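Local atomic coordinates of 6-phospho-beta-glucosidase BglT (Thermotoga maritima, PDB entry 1UP7), a protein that hydrolyses cellobiose 6'-phosphate to glucose 6-phosphate and glucose, using NAD+ and a manganese ion as cofactors. Residues Ser12-Lys20 against Ile284-Ser294; Ser26-Tyr37 against Arg58-Gly69. All blocks are in the same frame, centred on the assembly; numbering follows the deposited sequence.

Both contacts draw on the N-terminal Rossmann-type part of the chain, and their centres lie 19 Å apart. Helix 15-25 begins in contact 1 and leads into strand 33-37 of contact 2; that strand pairs with strand 60-63 at one edge of the six-stranded parallel sheet. Contact 2 is therefore local, closed within some forty residues, whereas contact 1 brings in residues 284-294, well over two hundred residues later, from the C-terminal domain. The two meet where Thr15 and Val19 of the helix pack on Phe36 of the strand. Together they illustrate how a nucleotide-binding sheet and a loop of a second domain jointly form the site for cofactor and sugar phosphate.

Contact 1: residues Ser12-Lys20 against Ile284-Ser294; sequences SSYTPELVK and IPEELTKRGGS. With NAD (nicotinamide-adenine-dinucleotide), chain I; G6P (6-O-phosphono-alpha-D-glucopyranose), chain J.
The ring of Tyr14 and the guanidinium of Arg291 meet with their planes 50° apart, the tyrosine laying its phenol end over one face of the arginine group, with Tyr14 CZ 3.6 Å above the centre of that plane. Tyr14 CG is anti to its own carbonyl carbon (chi1 -61°), which carries the ring from the turn that leads into the helix across to the loop 284-294. There several groups gather round the ring: the nicotinamide of NAD lies over one face near the rim, Leu288 CD1 comes obliquely to within 3.9 Å of Tyr14 CD1, and Gly293 CA approaches Tyr14 CE1 at 3.6 Å. A side chain on Gly293 would run into the ring. With a leucine in place of this tyrosine, the guanidinium would probably lose the flat group over its face and the nicotinamide its aromatic neighbour.

Arg291 bends at chi2 and chi3 to serve two anions at once. Its NE donates to G6P O1P at 2.9 Å, and NH2 reaches both G6P O3P at 2.6 Å and NAD O1N, which NH1 also grips. This double hold on two phosphates probably fixes the rotation of the group and offsets their charge. Farther along, Leu288 sets both methyls against Ser13 O, while Ile284 CG2 lies across the carboxylate of Glu17, 3.5 Å from Glu17 OE1; Lys20 NZ forms a salt bridge to Glu17 OE2. Ser12 OG accepts from Tyr14 N as a cap and donates to NAD O2N at 2.6 Å, the dinucleotide-binding turn of a Rossmann fold, here joined by the C-terminal domain in the family 4 glycosidase active site.

Contact 2: residues Ser26-Tyr37 against Arg58-Gly69; sequences SEDVRIDEVIFY and RFKVLISDTFEG
Phe59 turns one face of its ring to Val34, whose CG2 methyl stands 4.1 Å from the Phe59 ring centroid and 28° off the normal, a CH-pi contact. The ring is brought there by a first torsion that sets Phe59 CG between backbone N and carbonyl carbon (chi1 44°). Ile31 lies alongside and points the same way, its CG2 4.0 Å from Phe59 CD2. Beyond Val34 on the same face of the sheet, Phe36 directs a ring edge at Val61, with Phe36 CE2 3.7 Å from Val61 CG1; helix 41-55 packs against both residues.

Strands 33-37 and 60-63 run parallel, their axes 4.5 Å apart at closest approach, as the two ends of a beta-alpha-beta unit of the Rossmann fold whose crossover is helix 41-55. Five backbone hydrogen bonds join the segments, from Lys60 N to Asp32 O at one end to Ser64 N to Phe36 O at the other. Strand 60-63 is one of the two edge strands of this six-stranded sheet within the chain.

On the other face, Glu33 and Lys60 lie side by side, pointing the same way, until the lysine bends off at its far end; Glu33 OE1 comes 3.3 Å from Lys60 CE, while Glu33 OE2 forms a salt bridge to Arg4. Ile35 crosses Leu62 obliquely and presses its CD1 on Ser64 CB at 3.6 Å. Tyr37 lies with one face over the Thr66-Phe67 peptide, Phe67 N standing 3.6 Å above the ring centre, and an edge toward Ser64 O. At the opposite end, Glu27 OE1 and Arg58 NH2 form a long salt bridge of 3.5 Å, the carboxylate plane turned 81° from the guanidinium.

Contact 1: residues Ser12-Lys20 against Ile284-Ser294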
loop_
_atom_site.group_PDB
_atom_site.type_symbol
_atom_site.label_atom_id
_atom_site.label_comp_id
_atom_site.label_asym_id
_atom_site.label_seq_id
_atom_site.Cartn_x
_atom_site.Cartn_y
_atom_site.Cartn_z
ATOM N N SER A 12 -8.378 37.192 -20.659
ATOM C CA SER A 12 -9.565 36.694 -19.967
ATOM C C SER A 12 -10.372 37.835 -19.352
ATOM O O SER A 12 -9.832 38.811 -18.831
ATOM C CB SER A 12 -9.246 35.675 -18.860
ATOM O OG SER A 12 -10.358 35.561 -17.987
ATOM N N SER A 13 -11.690 37.700 -19.406
ATOM C CA SER A 13 -12.549 38.704 -18.789
ATOM C C SER A 13 -12.520 38.673 -17.263
ATOM O O SER A 13 -13.003 39.618 -16.641
ATOM C CB SER A 13 -13.971 38.698 -19.353
ATOM O OG SER A 13 -14.677 37.541 -18.960
ATOM N N TYR A 14 -11.906 37.642 -16.670
ATOM C CA TYR A 14 -11.711 37.599 -15.213
ATOM C C TYR A 14 -10.432 38.304 -14.732
ATOM O O TYR A 14 -10.251 38.486 -13.502
ATOM C CB TYR A 14 -11.665 36.158 -14.664
ATOM C CG TYR A 14 -12.880 35.300 -14.860
ATOM C CD1 TYR A 14 -14.044 35.483 -14.098
ATOM C CD2 TYR A 14 -12.858 34.259 -15.790
ATOM C CE1 TYR A 14 -15.163 34.642 -14.293
ATOM C CE2 TYR A 14 -13.954 33.432 -15.989
ATOM C CZ TYR A 14 -15.095 33.621 -15.237
ATOM O OH TYR A 14 -16.146 32.752 -15.459
ATOM N N THR A 15 -9.554 38.667 -15.679
ATOM C CA THR A 15 -8.259 39.281 -15.345
ATOM C C THR A 15 -8.368 40.450 -14.320
ATOM O O THR A 15 -7.604 40.482 -13.368
ATOM C CB THR A 15 -7.524 39.690 -16.639
ATOM O OG1 THR A 15 -6.982 38.516 -17.257
ATOM C CG2 THR A 15 -6.314 40.565 -16.349
ATOM N N PRO A 16 -9.326 41.371 -14.492
ATOM C CA PRO A 16 -9.484 42.482 -13.550
ATOM C C PRO A 16 -9.685 41.986 -12.124
ATOM O O PRO A 16 -9.110 42.556 -11.202
ATOM C CB PRO A 16 -10.758 43.192 -14.044
ATOM C CG PRO A 16 -10.831 42.857 -15.495
ATOM C CD PRO A 16 -10.367 41.428 -15.546
ATOM N N GLU A 17 -10.468 40.925 -11.946
ATOM C CA GLU A 17 -10.652 40.330 -10.618
ATOM C C GLU A 17 -9.374 39.695 -10.092
ATOM O O GLU A 17 -9.037 39.864 -8.920
ATOM C CB GLU A 17 -11.833 39.327 -10.613
ATOM C CG GLU A 17 -12.615 39.228 -9.307
ATOM C CD GLU A 17 -13.477 40.457 -8.971
ATOM O OE1 GLU A 17 -14.315 40.917 -9.806
ATOM O OE2 GLU A 17 -13.344 40.957 -7.827
ATOM N N LEU A 18 -8.642 38.978 -10.937
ATOM C CA LEU A 18 -7.336 38.478 -10.513
ATOM C C LEU A 18 -6.428 39.595 -10.009
ATOM O O LEU A 18 -5.807 39.482 -8.953
ATOM C CB LEU A 18 -6.644 37.729 -11.628
ATOM C CG LEU A 18 -5.242 37.231 -11.304
ATOM C CD1 LEU A 18 -5.294 36.023 -10.378
ATOM C CD2 LEU A 18 -4.580 36.899 -12.645
ATOM N N VAL A 19 -6.388 40.680 -10.766
ATOM C CA VAL A 19 -5.567 41.828 -10.442
ATOM C C VAL A 19 -5.978 42.474 -9.097
ATOM O O VAL A 19 -5.121 42.842 -8.272
ATOM C CB VAL A 19 -5.601 42.814 -11.627
ATOM C CG1 VAL A 19 -5.102 44.152 -11.232
ATOM C CG2 VAL A 19 -4.765 42.233 -12.764
ATOM N N LYS A 20 -7.285 42.593 -8.888
ATOM C CA LYS A 20 -7.843 43.058 -7.626
ATOM C C LYS A 20 -7.333 42.194 -6.469
ATOM O O LYS A 20 -6.867 42.709 -5.469
ATOM C CB LYS A 20 -9.381 43.034 -7.694
ATOM C CG LYS A 20 -10.127 43.072 -6.346
ATOM C CD LYS A 20 -11.121 44.209 -6.313
ATOM C CE LYS A 20 -12.128 44.091 -5.137
ATOM N NZ LYS A 20 -13.185 43.033 -5.414
ATOM N N ILE A 284 -14.433 47.655 -11.483
ATOM C CA ILE A 284 -14.901 46.367 -12.008
ATOM C C ILE A 284 -16.434 46.348 -12.110
ATOM O O ILE A 284 -17.125 46.631 -11.120
ATOM C CB ILE A 284 -14.365 45.208 -11.136
ATOM C CG1 ILE A 284 -12.834 45.274 -11.091
ATOM C CG2 ILE A 284 -14.834 43.841 -11.685
ATOM C CD1 ILE A 284 -12.173 44.272 -10.182
ATOM N N PRO A 285 -16.979 46.052 -13.294
ATOM C CA PRO A 285 -18.434 46.097 -13.483
ATOM C C PRO A 285 -19.107 44.918 -12.772
ATOM O O PRO A 285 -18.551 43.799 -12.712
ATOM C CB PRO A 285 -18.608 45.940 -15.003
ATOM C CG PRO A 285 -17.216 45.965 -15.601
ATOM C CD PRO A 285 -16.276 45.592 -14.510
ATOM N N GLU A 286 -20.314 45.154 -12.262
ATOM C CA GLU A 286 -21.063 44.099 -11.563
ATOM C C GLU A 286 -21.355 42.907 -12.486
ATOM O O GLU A 286 -21.438 41.774 -12.010
ATOM C CB GLU A 286 -22.354 44.660 -10.921
ATOM C CG GLU A 286 -23.009 43.706 -9.907
ATOM N N GLU A 287 -21.482 43.168 -13.794
ATOM C CA GLU A 287 -21.768 42.128 -14.788
ATOM C C GLU A 287 -20.744 40.998 -14.847
ATOM O O GLU A 287 -21.035 39.938 -15.413
ATOM C CB GLU A 287 -21.949 42.702 -16.198
ATOM C CG GLU A 287 -21.898 41.614 -17.280
ATOM C CD GLU A 287 -22.531 41.995 -18.609
ATOM O OE1 GLU A 287 -23.068 43.122 -18.765
ATOM O OE2 GLU A 287 -22.488 41.131 -19.519
ATOM N N LEU A 288 -19.559 41.195 -14.272
ATOM C CA LEU A 288 -18.609 40.084 -14.167
ATOM C C LEU A 288 -19.078 38.975 -13.199
ATOM O O LEU A 288 -18.507 37.880 -13.184
ATOM C CB LEU A 288 -17.186 40.578 -13.847
ATOM C CG LEU A 288 -16.018 39.584 -13.822
ATOM C CD1 LEU A 288 -16.000 38.752 -15.076
ATOM C CD2 LEU A 288 -14.707 40.324 -13.694
ATOM N N THR A 289 -20.136 39.214 -12.422
ATOM C CA THR A 289 -20.693 38.125 -11.579
ATOM C C THR A 289 -21.567 37.138 -12.373
ATOM O O THR A 289 -21.711 35.966 -11.978
ATOM C CB THR A 289 -21.466 38.661 -10.380
ATOM O OG1 THR A 289 -22.389 39.663 -10.826
ATOM C CG2 THR A 289 -20.516 39.403 -9.425
ATOM N N LYS A 290 -22.133 37.613 -13.496
ATOM C CA LYS A 290 -22.806 36.749 -14.488
ATOM C C LYS A 290 -21.955 35.553 -14.926
ATOM O O LYS A 290 -22.475 34.570 -15.471
ATOM C CB LYS A 290 -23.159 37.554 -15.729
ATOM C CG LYS A 290 -24.384 38.427 -15.560
ATOM C CD LYS A 290 -24.945 38.884 -16.917
ATOM C CE LYS A 290 -25.898 37.842 -17.546
ATOM N NZ LYS A 290 -26.804 38.511 -18.564
ATOM N N ARG A 291 -20.639 35.637 -14.708
ATOM C CA ARG A 291 -19.755 34.495 -14.940
ATOM C C ARG A 291 -19.682 33.633 -13.662
ATOM O O ARG A 291 -19.888 34.163 -12.546
ATOM C CB ARG A 291 -18.353 34.976 -15.354
ATOM C CG ARG A 291 -18.321 35.940 -16.580
ATOM C CD ARG A 291 -18.274 35.267 -17.971
ATOM N NE ARG A 291 -17.874 33.868 -17.920
ATOM C CZ ARG A 291 -16.768 33.374 -18.479
ATOM N NH1 ARG A 291 -15.939 34.163 -19.167
ATOM N NH2 ARG A 291 -16.484 32.081 -18.343
ATOM N N GLY A 292 -19.436 32.327 -13.816
ATOM C CA GLY A 292 -19.487 31.396 -12.692
ATOM C C GLY A 292 -18.102 31.173 -12.120
ATOM O O GLY A 292 -17.873 30.246 -11.316
ATOM N N GLY A 293 -17.163 32.020 -12.509
ATOM C CA GLY A 293 -15.776 31.810 -12.131
ATOM C C GLY A 293 -15.348 32.700 -10.979
ATOM O O GLY A 293 -14.196 32.679 -10.513
ATOM N N SER A 294 -16.277 33.476 -10.473
ATOM C CA SER A 294 -15.911 34.369 -9.399
ATOM C C SER A 294 -15.220 33.698 -8.187
ATOM O O SER A 294 -15.425 32.501 -7.865
ATOM C CB SER A 294 -17.108 35.229 -8.998
ATOM O OG SER A 294 -17.348 36.165 -10.064
HETATM P PA NAD I . -11.446 32.801 -22.240
HETATM O O1A NAD I . -12.074 32.264 -23.464
HETATM O O2A NAD I . -11.693 34.300 -21.968
HETATM O O5B NAD I . -9.865 32.510 -22.437
HETATM C C5B NAD I . -8.922 33.266 -21.722
HETATM C C4B NAD I . -7.844 33.789 -22.661
HETATM O O4B NAD I . -6.989 32.728 -23.080
HETATM C C3B NAD I . -8.357 34.452 -23.932
HETATM O O3B NAD I . -7.949 35.812 -23.910
HETATM C C2B NAD I . -7.679 33.689 -25.072
HETATM O O2B NAD I . -7.263 34.542 -26.118
HETATM C C1B NAD I . -6.467 33.123 -24.353
HETATM N N9A NAD I . -5.852 31.960 -24.985
HETATM C C8A NAD I . -6.430 30.926 -25.697
HETATM N N7A NAD I . -5.430 30.081 -26.031
HETATM C C5A NAD I . -4.263 30.510 -25.517
HETATM C C6A NAD I . -2.957 30.041 -25.567
HETATM N N6A NAD I . -2.639 28.924 -26.213
HETATM N N1A NAD I . -1.954 30.764 -24.932
HETATM C C2A NAD I . -2.249 31.945 -24.272
HETATM N N3A NAD I . -3.541 32.412 -24.255
HETATM C C4A NAD I . -4.519 31.706 -24.867
HETATM O O3 NAD I . -12.009 31.900 -21.032
HETATM P PN NAD I . -12.070 32.242 -19.468
HETATM O O1N NAD I . -13.520 32.169 -19.157
HETATM O O2N NAD I . -11.304 33.410 -19.092
HETATM O O5D NAD I . -11.295 31.027 -18.775
HETATM C C5D NAD I . -10.035 30.534 -19.191
HETATM C C4D NAD I . -9.854 29.129 -18.593
HETATM O O4D NAD I . -9.874 29.128 -17.166
HETATM C C3D NAD I . -10.967 28.181 -19.014
HETATM O O3D NAD I . -10.341 26.960 -19.273
HETATM C C2D NAD I . -11.878 28.080 -17.795
HETATM O O2D NAD I . -12.582 26.856 -17.670
HETATM C C1D NAD I . -10.960 28.366 -16.628
HETATM N N1N NAD I . -11.602 29.294 -15.694
HETATM C C2N NAD I . -10.859 30.410 -15.379
HETATM C C3N NAD I . -11.333 31.366 -14.515
HETATM C C7N NAD I . -10.472 32.575 -14.231
HETATM O O7N NAD I . -10.284 33.089 -12.927
HETATM N N7N NAD I . -9.857 33.165 -15.268
HETATM C C4N NAD I . -12.602 31.165 -13.965
HETATM C C5N NAD I . -13.375 30.026 -14.268
HETATM C C6N NAD I . -12.852 29.081 -15.151
HETATM C C1 G6P J . -17.843 27.242 -11.799
HETATM C C2 G6P J . -16.714 26.183 -11.928
HETATM C C3 G6P J . -15.666 26.663 -12.931
HETATM C C4 G6P J . -16.363 26.824 -14.272
HETATM C C5 G6P J . -17.435 27.921 -14.129
HETATM C C6 G6P J . -18.200 28.093 -15.434
HETATM O O1 G6P J . -18.919 26.864 -10.920
HETATM O O2 G6P J . -16.059 25.893 -10.694
HETATM O O3 G6P J . -14.535 25.790 -13.019
HETATM O O4 G6P J . -15.414 27.082 -15.307
HETATM O O5 G6P J . -18.393 27.600 -13.087
HETATM O O6 G6P J . -18.628 29.435 -15.603
HETATM P P G6P J . -18.897 30.034 -17.073
HETATM O O1P G6P J . -19.133 31.515 -16.881
HETATM O O2P G6P J . -20.104 29.456 -17.795
HETATM O O3P G6P J . -17.652 29.797 -17.882
#

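Contact 2: residues Ser26-Tyr37 against Arg58-Gly69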
loop_
_atom_site.group_PDB
_atom_site.type_symbol
_atom_site.label_atom_id
_atom_site.label_comp_id
_atom_site.label_asym_id
_atom_site.label_seq_id
_atom_site.Cartn_x
_atom_site.Cartn_y
_atom_site.Cartn_z
ATOM N N SER A 26 -0.840 42.552 -2.057
ATOM C CA SER A 26 0.370 43.343 -2.315
ATOM C C SER A 26 0.805 44.184 -1.119
ATOM O O SER A 26 1.901 44.732 -1.109
ATOM C CB SER A 26 0.222 44.196 -3.590
ATOM O OG SER A 26 -0.253 45.496 -3.292
ATOM N N GLU A 27 -0.050 44.258 -0.109
ATOM C CA GLU A 27 0.292 44.888 1.170
ATOM C C GLU A 27 0.973 43.912 2.138
ATOM O O GLU A 27 1.650 44.342 3.072
ATOM C CB GLU A 27 -0.969 45.433 1.850
ATOM C CG GLU A 27 -1.488 46.774 1.338
ATOM C CD GLU A 27 -3.016 46.780 1.220
ATOM O OE1 GLU A 27 -3.557 45.995 0.373
ATOM O OE2 GLU A 27 -3.671 47.561 1.980
ATOM N N ASP A 28 0.758 42.610 1.936
ATOM C CA ASP A 28 1.369 41.577 2.783
ATOM C C ASP A 28 2.663 41.053 2.156
ATOM O O ASP A 28 3.592 40.700 2.874
ATOM C CB ASP A 28 0.403 40.389 3.013
ATOM C CG ASP A 28 -0.987 40.816 3.534
ATOM O OD1 ASP A 28 -1.060 41.684 4.445
ATOM O OD2 ASP A 28 -2.065 40.317 3.094
ATOM N N VAL A 29 2.696 40.961 0.822
ATOM C CA VAL A 29 3.868 40.455 0.123
ATOM C C VAL A 29 4.276 41.402 -1.008
ATOM O O VAL A 29 3.449 42.109 -1.588
ATOM C CB VAL A 29 3.679 38.988 -0.407
ATOM C CG1 VAL A 29 3.424 38.017 0.748
ATOM C CG2 VAL A 29 2.554 38.879 -1.449
ATOM N N ARG A 30 5.561 41.411 -1.314
ATOM C CA ARG A 30 6.096 42.293 -2.319
ATOM C C ARG A 30 5.833 41.714 -3.726
ATOM O O ARG A 30 6.140 40.554 -4.011
ATOM C CB ARG A 30 7.568 42.555 -2.002
ATOM C CG ARG A 30 8.509 42.583 -3.172
ATOM C CD ARG A 30 9.859 43.196 -2.832
ATOM N NE ARG A 30 10.470 43.848 -3.985
ATOM C CZ ARG A 30 11.280 44.901 -3.901
ATOM N NH1 ARG A 30 11.574 45.435 -2.713
ATOM N NH2 ARG A 30 11.793 45.431 -5.008
ATOM N N ILE A 31 5.192 42.510 -4.574
ATOM C CA ILE A 31 5.006 42.158 -5.971
ATOM C C ILE A 31 5.610 43.284 -6.806
ATOM O O ILE A 31 5.168 44.426 -6.721
ATOM C CB ILE A 31 3.494 41.958 -6.309
ATOM C CG1 ILE A 31 2.896 40.768 -5.555
ATOM C CG2 ILE A 31 3.279 41.731 -7.824
ATOM C CD1 ILE A 31 1.370 40.723 -5.632
ATOM N N ASP A 32 6.620 42.980 -7.614
ATOM C CA ASP A 32 7.260 44.052 -8.384
ATOM C C ASP A 32 6.621 44.246 -9.740
ATOM O O ASP A 32 6.461 45.373 -10.198
ATOM C CB ASP A 32 8.758 43.833 -8.511
ATOM C CG ASP A 32 9.431 43.798 -7.174
ATOM O OD1 ASP A 32 9.739 44.883 -6.637
ATOM O OD2 ASP A 32 9.659 42.730 -6.563
ATOM N N GLU A 33 6.251 43.139 -10.381
ATOM C CA GLU A 33 5.586 43.221 -11.671
ATOM C C GLU A 33 4.660 42.045 -11.967
ATOM O O GLU A 33 4.864 40.921 -11.505
ATOM C CB GLU A 33 6.587 43.453 -12.802
ATOM C CG GLU A 33 7.772 42.496 -12.800
ATOM C CD GLU A 33 8.831 42.851 -13.844
ATOM O OE1 GLU A 33 9.256 44.021 -13.864
ATOM O OE2 GLU A 33 9.233 41.963 -14.643
ATOM N N VAL A 34 3.605 42.353 -12.705
ATOM C CA VAL A 34 2.737 41.350 -13.288
ATOM C C VAL A 34 2.840 41.475 -14.805
ATOM O O VAL A 34 2.604 42.545 -15.370
ATOM C CB VAL A 34 1.290 41.463 -12.768
ATOM C CG1 VAL A 34 0.430 40.378 -13.366
ATOM C CG2 VAL A 34 1.296 41.343 -11.221
ATOM N N ILE A 35 3.255 40.389 -15.443
ATOM C CA ILE A 35 3.394 40.387 -16.890
ATOM C C ILE A 35 2.361 39.465 -17.545
ATOM O O ILE A 35 2.123 38.337 -17.084
ATOM C CB ILE A 35 4.826 40.041 -17.295
ATOM C CG1 ILE A 35 5.009 40.233 -18.805
ATOM C CG2 ILE A 35 5.137 38.619 -16.910
ATOM C CD1 ILE A 35 6.477 40.483 -19.214
ATOM N N PHE A 36 1.774 39.962 -18.625
ATOM C CA PHE A 36 0.646 39.327 -19.281
ATOM C C PHE A 36 1.034 38.823 -20.658
ATOM O O PHE A 36 1.720 39.526 -21.396
ATOM C CB PHE A 36 -0.540 40.319 -19.397
ATOM C CG PHE A 36 -1.122 40.719 -18.083
ATOM C CD1 PHE A 36 -2.112 39.933 -17.476
ATOM C CD2 PHE A 36 -0.665 41.853 -17.421
ATOM C CE1 PHE A 36 -2.668 40.288 -16.235
ATOM C CE2 PHE A 36 -1.195 42.224 -16.166
ATOM C CZ PHE A 36 -2.222 41.438 -15.577
ATOM N N TYR A 37 0.604 37.601 -20.980
ATOM C CA TYR A 37 0.736 37.049 -22.305
ATOM C C TYR A 37 -0.618 36.486 -22.745
ATOM O O TYR A 37 -1.340 35.884 -21.933
ATOM C CB TYR A 37 1.823 35.954 -22.361
ATOM C CG TYR A 37 1.772 35.239 -23.684
ATOM C CD1 TYR A 37 2.117 35.910 -24.853
ATOM C CD2 TYR A 37 1.271 33.947 -23.787
ATOM C CE1 TYR A 37 2.029 35.315 -26.091
ATOM C CE2 TYR A 37 1.179 33.317 -25.039
ATOM C CZ TYR A 37 1.567 34.019 -26.190
ATOM O OH TYR A 37 1.478 33.448 -27.447
ATOM N N ARG A 58 0.784 50.590 -8.393
ATOM C CA ARG A 58 1.176 49.866 -7.195
ATOM C C ARG A 58 2.217 48.786 -7.503
ATOM O O ARG A 58 3.039 48.478 -6.666
ATOM C CB ARG A 58 -0.057 49.313 -6.450
ATOM C CG ARG A 58 -0.794 50.389 -5.584
ATOM C CD ARG A 58 -2.282 50.112 -5.251
ATOM N NE ARG A 58 -2.376 49.234 -4.082
ATOM C CZ ARG A 58 -3.497 48.661 -3.605
ATOM N NH1 ARG A 58 -4.690 48.870 -4.183
ATOM N NH2 ARG A 58 -3.414 47.874 -2.525
ATOM N N PHE A 59 2.163 48.220 -8.700
ATOM C CA PHE A 59 3.262 47.433 -9.256
ATOM C C PHE A 59 3.308 47.655 -10.761
ATOM O O PHE A 59 2.363 48.209 -11.338
ATOM C CB PHE A 59 3.140 45.939 -8.916
ATOM C CG PHE A 59 1.750 45.362 -9.077
ATOM C CD1 PHE A 59 1.182 45.173 -10.337
ATOM C CD2 PHE A 59 1.012 44.973 -7.959
ATOM C CE1 PHE A 59 -0.122 44.602 -10.476
ATOM C CE2 PHE A 59 -0.282 44.376 -8.099
ATOM C CZ PHE A 59 -0.836 44.202 -9.360
ATOM N N LYS A 60 4.409 47.246 -11.386
ATOM C CA LYS A 60 4.573 47.373 -12.828
ATOM C C LYS A 60 3.658 46.383 -13.549
ATOM O O LYS A 60 3.552 45.225 -13.146
ATOM C CB LYS A 60 6.038 47.166 -13.201
ATOM C CG LYS A 60 6.919 48.380 -12.977
ATOM C CD LYS A 60 8.457 48.092 -13.219
ATOM C CE LYS A 60 8.764 47.234 -14.498
ATOM N NZ LYS A 60 9.015 48.037 -15.773
ATOM N N VAL A 61 2.976 46.858 -14.583
ATOM C CA VAL A 61 2.125 46.016 -15.420
ATOM C C VAL A 61 2.725 45.925 -16.826
ATOM O O VAL A 61 2.908 46.944 -17.490
ATOM C CB VAL A 61 0.713 46.603 -15.524
ATOM C CG1 VAL A 61 -0.151 45.791 -16.486
ATOM C CG2 VAL A 61 0.063 46.745 -14.137
ATOM N N LEU A 62 3.024 44.710 -17.274
ATOM C CA LEU A 62 3.713 44.516 -18.542
ATOM C C LEU A 62 3.000 43.541 -19.468
ATOM O O LEU A 62 2.321 42.627 -19.024
ATOM C CB LEU A 62 5.155 44.046 -18.280
ATOM C CG LEU A 62 5.976 44.914 -17.319
ATOM C CD1 LEU A 62 7.240 44.190 -16.831
ATOM C CD2 LEU A 62 6.298 46.276 -17.960
ATOM N N ILE A 63 3.177 43.745 -20.770
ATOM C CA ILE A 63 2.755 42.766 -21.751
ATOM C C ILE A 63 3.995 42.161 -22.414
ATOM O O ILE A 63 4.893 42.884 -22.818
ATOM C CB ILE A 63 1.787 43.425 -22.782
ATOM C CG1 ILE A 63 0.459 43.833 -22.091
ATOM C CG2 ILE A 63 1.516 42.469 -23.949
ATOM C CD1 ILE A 63 -0.463 44.706 -22.935
ATOM N N SER A 64 4.049 40.834 -22.473
ATOM C CA SER A 64 5.051 40.151 -23.249
ATOM C C SER A 64 4.436 39.619 -24.542
ATOM O O SER A 64 3.344 39.012 -24.521
ATOM C CB SER A 64 5.635 39.021 -22.447
ATOM O OG SER A 64 6.480 38.242 -23.249
ATOM N N ASP A 65 5.145 39.828 -25.651
ATOM C CA ASP A 65 4.728 39.291 -26.950
ATOM C C ASP A 65 4.825 37.779 -27.039
ATOM O O ASP A 65 4.245 37.211 -27.937
ATOM C CB ASP A 65 5.544 39.921 -28.097
ATOM C CG ASP A 65 5.155 41.361 -28.384
ATOM O OD1 ASP A 65 3.981 41.715 -28.146
ATOM O OD2 ASP A 65 5.970 42.203 -28.862
ATOM N N THR A 66 5.559 37.145 -26.127
ATOM C CA THR A 66 5.762 35.703 -26.160
ATOM C C THR A 66 5.483 35.079 -24.793
ATOM O O THR A 66 5.555 35.749 -23.772
ATOM C CB THR A 66 7.196 35.422 -26.572
ATOM O OG1 THR A 66 8.069 36.046 -25.614
ATOM C CG2 THR A 66 7.520 36.088 -27.956
ATOM N N PHE A 67 5.191 33.784 -24.792
ATOM C CA PHE A 67 5.102 33.022 -23.566
ATOM C C PHE A 67 6.437 33.057 -22.810
ATOM O O PHE A 67 6.462 33.309 -21.602
ATOM C CB PHE A 67 4.663 31.579 -23.871
ATOM C CG PHE A 67 4.539 30.740 -22.649
ATOM C CD1 PHE A 67 5.648 30.084 -22.139
ATOM C CD2 PHE A 67 3.329 30.643 -21.973
ATOM C CE1 PHE A 67 5.545 29.333 -20.973
ATOM C CE2 PHE A 67 3.240 29.878 -20.816
ATOM C CZ PHE A 67 4.361 29.227 -20.323
ATOM N N GLU A 68 7.530 32.794 -23.529
ATOM C CA GLU A 68 8.850 32.686 -22.912
ATOM C C GLU A 68 9.209 33.988 -22.181
ATOM O O GLU A 68 9.678 33.979 -21.052
ATOM C CB GLU A 68 9.909 32.333 -23.964
ATOM C CG GLU A 68 11.275 32.062 -23.331
ATOM C CD GLU A 68 12.153 31.087 -24.142
ATOM O OE1 GLU A 68 11.582 30.139 -24.780
ATOM O OE2 GLU A 68 13.418 31.277 -24.125
ATOM N N GLY A 69 8.948 35.109 -22.847
ATOM C CA GLY A 69 9.189 36.428 -22.290
ATOM C C GLY A 69 8.379 36.712 -21.028
ATOM O O GLY A 69 8.807 37.476 -20.168
HETATM O O HOH W 1 0.513 48.186 -2.893
#